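Local coordinates for dehydrogenase (Sinorhizobium meliloti, PDB 3UOE), which probably acts as an oxidoreductase of the LDH2/MDH2 family, whose members include malate and L-lactate dehydrogenases, at residues N54-A59 / M142-Y146; I131-R135 / A262-S266; I207-A211 / P233-Q237. All blocks are in the same frame, centred on the assembly; numbering follows the deposited sequence.

Contact 1. Residues N54-A59 / M142-Y146; sequences NLLLEA and MLAYY
Leu55 lays its CD2 methyl over the centre of the Tyr145 ring, 3.5 Å from the ring centroid and 8° off the ring normal, a CH-pi contact. CD1 lies at the root of the ring, 3.5 Å from Tyr145 CB; a leucine's two methyls can thus serve face and root at once, its tip over the notch between the two tyrosine rings, with Tyr146 OH 3.7 Å from Leu55 CG. Its CG anti to the backbone N (chi1 -172°), Tyr145 lays the ring alongside helix 46-61, where Glu58 CG meets the edge in plane, 3.9 Å from Tyr145 CE2. With an alanine at Tyr145, Leu55 CD2 would probably lose its aromatic face and a gap would open beside Glu58 CG. Long and flexible, the selenomethionine Met142 bends at chi3 (73°) to bring CE 3.7 Å from Glu58 CB. A water bridges the backbones, donating a hydrogen bond to Leu55 O at 2.8 Å and accepting one from Met142 N. Salt bridges to Arg62 and Arg333 match the buried Glu58 carboxylate, and Tyr146 OH bonds to Met140 O. Helix 46-61 thus packs on the start of helix 144-152, with helix 109-127 touching Leu55 and Tyr146 and strand 193-197 against Met142.

Contact 2. Residues I131-R135 / A262-S266; sequences IAAIR and ALAGS
Ala133, on strand 129-137 of the mixed beta-sheet, packs against the C-terminal end of helix 246-264 in a close helix-on-sheet contact. The closeness suits small residues: the CA atoms of Ala133 and Ala264 lie 4.5 Å apart, and Ala133 CB comes within 3.5 Å of Leu263 O. In return Ala264 CB presses on the strand backbone, 3.3 Å from Ile134 O, and alanine's single methyl suits so near an approach. The apolar packing thins toward Ile131, whose CG1 stands anti to the backbone N (chi1 -179°) and brings CD1 to Leu263 CD1 at 4.2 Å, the two chains crossing at about a right angle. Leu287 of the adjoining strand 285-291 touches Ala133 and Leu263, and Ile291 of the second subunit packs on Leu263.

The Arg135 side is looser and more polar. Gly265, just after the helix, has a positive phi of 69°, a conformation easy for a residue without CB. Next to this turn the arginine runs extended from CG to NE, using its aliphatic part to pass Ala264 O, with Arg135 CD 3.5 Å from that oxygen. A water lies among Ala133 O, Ala264 O and the guanidinium group, joining strand to helix end where their backbones do not pair directly; it sits in the guanidinium plane and accepts a bond from Arg135 NH1 at 2.9 Å.

Contact 3. Residues I207-A211 / P233-Q237; sequences INNHA and PHAAQ
Gln237 reaches from the short helix 233-237 to helix 204-213, the two forming a helix pair whose local axes approach to 8.6 Å and run at 138° to each other, nearer antiparallel than parallel. Its CB makes no close contact across the pair; the touching begins at CG, which is anti to the carbonyl carbon (chi1 -79°) and lies 3.5 Å from Asn208 OD1 and also near Ile207 CG2. CD then passes the methyl of Ala211, and OE1 stays beside that same CB. At the tip NE2 donates to Asn208 OD1, an unusually short bond of 2.6 Å, nearly straight at the hydrogen (165°). The oxygen lies close to the Gln237 amide plane, the donor stands well above the carbonyl plane of Asn208, and the two amide planes are steeply turned. Long and flexible, glutamine can span the helices with both an apolar stem and a polar end.

Beside this bond the packing is apolar. Ile207 CG2 meets Ala236 CB at 4.0 Å. Pro233, rigid at the first turn of its helix, puts CB 3.5 Å from Ala211 N. His210 adds its CB to the proline, while its ring bonds through ND1 to Ala216 O and meets Trp221 edge-to-face. On the more exposed flank, Ala211 CB makes a CH-pi contact over one face of the His234 ring, offset toward the rim, 3.6 Å from His234 CE1.

The three contacts are spread through one chain, and none touches another. The centres of contacts 1 and 2 lie about 21 Å apart. Contact 3 is centred about 23 Å from contact 1. Its centre is about 30 Å from that of contact 2. Contacts 1 and 2 cross along the sequence: strand 129-137, used in contact 2, is followed directly by helix 144-152, used in contact 1, and this run ties the mixed sheet to helix 46-61. Both are buried, contact 1 near the middle of the chain and contact 2 farther out, where it meets the second subunit. Contact 3, nested within the loop that contact 2 closes, joins segments 22 residues apart and closes a short, partly exposed stretch of chain.

Contact 1. Residues N54-A59 / M142-Y146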
# COMPACT_ATOMS: atom_id res chain seq x y z
N ASN A 54 20.56 2.62 16.57
CA ASN A 54 20.62 3.15 15.20
C ASN A 54 19.23 3.45 14.65
O ASN A 54 19.03 4.47 13.98
CB ASN A 54 21.35 2.18 14.26
CG ASN A 54 22.86 2.17 14.48
OD1 ASN A 54 23.41 3.04 15.16
ND2 ASN A 54 23.54 1.20 13.88
N LEU A 55 18.27 2.58 14.94
CA LEU A 55 16.89 2.84 14.54
C LEU A 55 16.37 4.20 15.00
O LEU A 55 15.75 4.93 14.23
CB LEU A 55 15.95 1.74 15.06
CG LEU A 55 15.51 0.74 14.00
CD1 LEU A 55 14.70 1.45 12.90
CD2 LEU A 55 16.70 -0.01 13.41
N LEU A 56 16.62 4.52 16.26
CA LEU A 56 16.11 5.75 16.87
C LEU A 56 16.92 6.96 16.41
O LEU A 56 16.37 8.01 16.13
CB LEU A 56 16.12 5.62 18.40
CG LEU A 56 15.33 4.43 18.97
CD1 LEU A 56 15.25 4.51 20.50
CD2 LEU A 56 13.91 4.33 18.38
N LEU A 57 18.24 6.79 16.31
CA LEU A 57 19.11 7.86 15.84
C LEU A 57 18.85 8.23 14.37
O LEU A 57 18.87 9.41 14.00
CB LEU A 57 20.58 7.48 16.04
CG LEU A 57 21.25 8.04 17.30
CD1 LEU A 57 21.65 9.49 17.06
CD2 LEU A 57 20.36 7.94 18.53
N GLU A 58 18.60 7.21 13.54
CA GLU A 58 18.29 7.46 12.15
C GLU A 58 16.98 8.24 12.03
O GLU A 58 16.86 9.14 11.21
CB GLU A 58 18.21 6.15 11.35
CG GLU A 58 19.57 5.50 11.06
CD GLU A 58 20.50 6.36 10.21
OE1 GLU A 58 20.02 7.13 9.35
OE2 GLU A 58 21.72 6.27 10.39
N ALA A 59 16.00 7.89 12.86
CA ALA A 59 14.75 8.64 12.92
C ALA A 59 15.03 10.11 13.26
O ALA A 59 14.59 11.01 12.54
CB ALA A 59 13.79 8.02 13.94
N MSE A 142 11.04 3.25 12.92
CA MSE A 142 10.84 3.79 11.58
C MSE A 142 11.03 2.74 10.50
O MSE A 142 12.14 2.26 10.30
CB MSE A 142 11.82 4.94 11.35
CG MSE A 142 11.88 5.45 9.91
SE MSE A 142 13.26 6.84 9.67
CE MSE A 142 14.86 5.72 9.75
N LEU A 143 9.96 2.41 9.79
CA LEU A 143 10.01 1.30 8.84
C LEU A 143 10.93 1.56 7.64
O LEU A 143 11.38 0.62 6.98
CB LEU A 143 8.61 0.91 8.37
CG LEU A 143 7.61 0.51 9.46
CD1 LEU A 143 6.38 -0.18 8.85
CD2 LEU A 143 8.27 -0.40 10.50
N ALA A 144 11.22 2.83 7.35
CA ALA A 144 12.10 3.17 6.23
C ALA A 144 13.46 2.49 6.40
O ALA A 144 14.12 2.14 5.42
CB ALA A 144 12.27 4.70 6.11
N TYR A 145 13.87 2.30 7.65
CA TYR A 145 15.17 1.69 7.96
C TYR A 145 15.29 0.32 7.29
O TYR A 145 16.30 -0.00 6.68
CB TYR A 145 15.34 1.56 9.48
CG TYR A 145 16.73 1.12 9.90
CD1 TYR A 145 17.08 -0.23 9.90
CD2 TYR A 145 17.69 2.04 10.30
CE1 TYR A 145 18.36 -0.65 10.28
CE2 TYR A 145 18.96 1.64 10.69
CZ TYR A 145 19.29 0.30 10.67
OH TYR A 145 20.55 -0.10 11.05
N TYR A 146 14.23 -0.49 7.43
CA TYR A 146 14.20 -1.84 6.88
C TYR A 146 14.02 -1.81 5.36
O TYR A 146 14.74 -2.50 4.64
CB TYR A 146 13.09 -2.66 7.55
CG TYR A 146 13.08 -2.48 9.06
CD1 TYR A 146 14.10 -3.01 9.86
CD2 TYR A 146 12.06 -1.77 9.68
CE1 TYR A 146 14.10 -2.83 11.25
CE2 TYR A 146 12.04 -1.59 11.06
CZ TYR A 146 13.07 -2.12 11.84
OH TYR A 146 13.04 -1.94 13.20
O HOH W 1 12.96 4.56 14.66

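Contact 2. Residues I131-R135 / A262-S266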
# COMPACT_ATOMS: atom_id res chain seq x y z
N ILE A 131 7.85 -14.00 2.42
CA ILE A 131 7.26 -13.15 3.43
C ILE A 131 7.58 -13.66 4.83
O ILE A 131 7.55 -14.86 5.08
CB ILE A 131 5.73 -13.08 3.27
CG1 ILE A 131 5.12 -12.17 4.33
CG2 ILE A 131 5.12 -14.50 3.32
CD1 ILE A 131 3.71 -11.65 3.98
N ALA A 132 7.88 -12.74 5.73
CA ALA A 132 7.98 -13.04 7.14
C ALA A 132 6.87 -12.30 7.91
O ALA A 132 6.70 -11.08 7.78
CB ALA A 132 9.37 -12.67 7.68
N ALA A 133 6.10 -13.07 8.67
CA ALA A 133 4.99 -12.53 9.43
C ALA A 133 5.30 -12.66 10.91
O ALA A 133 5.36 -13.76 11.45
CB ALA A 133 3.70 -13.27 9.08
N ILE A 134 5.49 -11.51 11.56
CA ILE A 134 5.99 -11.43 12.93
C ILE A 134 4.91 -11.08 13.93
O ILE A 134 4.11 -10.18 13.70
CB ILE A 134 7.09 -10.34 13.05
CG1 ILE A 134 8.22 -10.59 12.05
CG2 ILE A 134 7.62 -10.26 14.47
CD1 ILE A 134 9.00 -9.33 11.71
N ARG A 135 4.90 -11.80 15.05
CA ARG A 135 4.03 -11.49 16.17
C ARG A 135 4.90 -11.43 17.42
O ARG A 135 6.07 -11.81 17.38
CB ARG A 135 2.94 -12.56 16.33
CG ARG A 135 3.46 -13.92 16.79
CD ARG A 135 2.44 -15.03 16.57
NE ARG A 135 2.88 -16.31 17.09
CZ ARG A 135 3.61 -17.20 16.41
NH1 ARG A 135 4.00 -16.95 15.16
NH2 ARG A 135 3.97 -18.34 16.99
N ALA A 262 -4.27 -11.26 9.90
CA ALA A 262 -4.49 -12.54 9.22
C ALA A 262 -3.22 -13.35 9.10
O ALA A 262 -3.22 -14.54 9.35
CB ALA A 262 -5.09 -12.32 7.85
N LEU A 263 -2.13 -12.70 8.70
CA LEU A 263 -0.89 -13.41 8.40
C LEU A 263 0.03 -13.56 9.60
O LEU A 263 0.60 -14.64 9.80
CB LEU A 263 -0.17 -12.73 7.23
CG LEU A 263 -1.03 -12.68 5.96
CD1 LEU A 263 -0.36 -11.88 4.83
CD2 LEU A 263 -1.35 -14.10 5.50
N ALA A 264 0.19 -12.49 10.38
CA ALA A 264 1.06 -12.52 11.55
C ALA A 264 0.39 -13.20 12.74
O ALA A 264 1.08 -13.71 13.63
CB ALA A 264 1.52 -11.12 11.93
N GLY A 265 -0.94 -13.19 12.75
CA GLY A 265 -1.70 -13.74 13.86
C GLY A 265 -1.52 -12.88 15.10
O GLY A 265 -1.48 -13.37 16.23
N SER A 266 -1.38 -11.58 14.89
CA SER A 266 -1.32 -10.63 15.99
C SER A 266 -2.75 -10.18 16.26
O SER A 266 -3.67 -10.59 15.56
CB SER A 266 -0.47 -9.44 15.59
OG SER A 266 -0.82 -8.98 14.29
O HOH W 2 3.49 -14.86 13.17

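Contact 3. Residues I207-A211 / P233-Q237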
# COMPACT_ATOMS: atom_id res chain seq x y z
N ILE A 207 1.87 13.77 18.12
CA ILE A 207 0.89 14.43 18.97
C ILE A 207 1.40 14.47 20.41
O ILE A 207 1.23 15.47 21.09
CB ILE A 207 -0.51 13.77 18.88
CG1 ILE A 207 -1.20 14.19 17.59
CG2 ILE A 207 -1.37 14.16 20.08
CD1 ILE A 207 -2.53 13.49 17.37
N ASN A 208 2.03 13.39 20.84
CA ASN A 208 2.60 13.32 22.19
C ASN A 208 3.64 14.41 22.38
O ASN A 208 3.66 15.07 23.41
CB ASN A 208 3.23 11.95 22.44
CG ASN A 208 2.20 10.83 22.47
OD1 ASN A 208 1.00 11.08 22.60
ND2 ASN A 208 2.66 9.60 22.35
N ASN A 209 4.48 14.59 21.37
CA ASN A 209 5.46 15.66 21.36
C ASN A 209 4.81 17.03 21.51
O ASN A 209 5.33 17.90 22.22
CB ASN A 209 6.32 15.60 20.10
CG ASN A 209 7.27 16.78 19.99
OD1 ASN A 209 6.89 17.87 19.55
ND2 ASN A 209 8.53 16.57 20.38
N HIS A 210 3.66 17.23 20.87
CA HIS A 210 2.91 18.46 21.09
C HIS A 210 2.40 18.56 22.53
O HIS A 210 2.59 19.58 23.20
CB HIS A 210 1.76 18.60 20.10
CG HIS A 210 2.18 19.07 18.75
ND1 HIS A 210 1.72 20.25 18.19
CD2 HIS A 210 3.01 18.52 17.83
CE1 HIS A 210 2.25 20.40 16.99
NE2 HIS A 210 3.04 19.36 16.75
N ALA A 211 1.73 17.51 23.00
CA ALA A 211 1.20 17.51 24.37
C ALA A 211 2.33 17.85 25.33
O ALA A 211 2.17 18.70 26.22
CB ALA A 211 0.60 16.14 24.71
N PRO A 233 -3.84 18.78 22.30
CA PRO A 233 -3.08 17.53 22.13
C PRO A 233 -3.37 16.51 23.22
O PRO A 233 -3.36 15.31 22.95
CB PRO A 233 -1.62 18.00 22.20
CG PRO A 233 -1.68 19.31 22.92
CD PRO A 233 -2.93 19.94 22.40
N HIS A 234 -3.61 16.99 24.44
CA HIS A 234 -3.95 16.09 25.54
C HIS A 234 -5.30 15.45 25.30
O HIS A 234 -5.51 14.29 25.64
CB HIS A 234 -3.94 16.83 26.88
CG HIS A 234 -2.62 17.43 27.23
ND1 HIS A 234 -1.55 16.68 27.67
CD2 HIS A 234 -2.18 18.71 27.18
CE1 HIS A 234 -0.51 17.47 27.89
NE2 HIS A 234 -0.87 18.70 27.60
N ALA A 235 -6.23 16.21 24.74
CA ALA A 235 -7.52 15.66 24.35
C ALA A 235 -7.30 14.63 23.24
O ALA A 235 -7.70 13.47 23.35
CB ALA A 235 -8.47 16.77 23.89
N ALA A 236 -6.62 15.05 22.18
CA ALA A 236 -6.26 14.16 21.09
C ALA A 236 -5.67 12.83 21.58
O ALA A 236 -5.99 11.78 21.04
CB ALA A 236 -5.29 14.86 20.12
N GLN A 237 -4.82 12.88 22.60
CA GLN A 237 -4.16 11.68 23.10
C GLN A 237 -5.20 10.63 23.50
O GLN A 237 -5.00 9.43 23.32
CB GLN A 237 -3.22 11.99 24.27
CG GLN A 237 -1.86 12.57 23.86
CD GLN A 237 -0.89 12.72 25.04
OE1 GLN A 237 -1.27 13.14 26.12
NE2 GLN A 237 0.37 12.38 24.81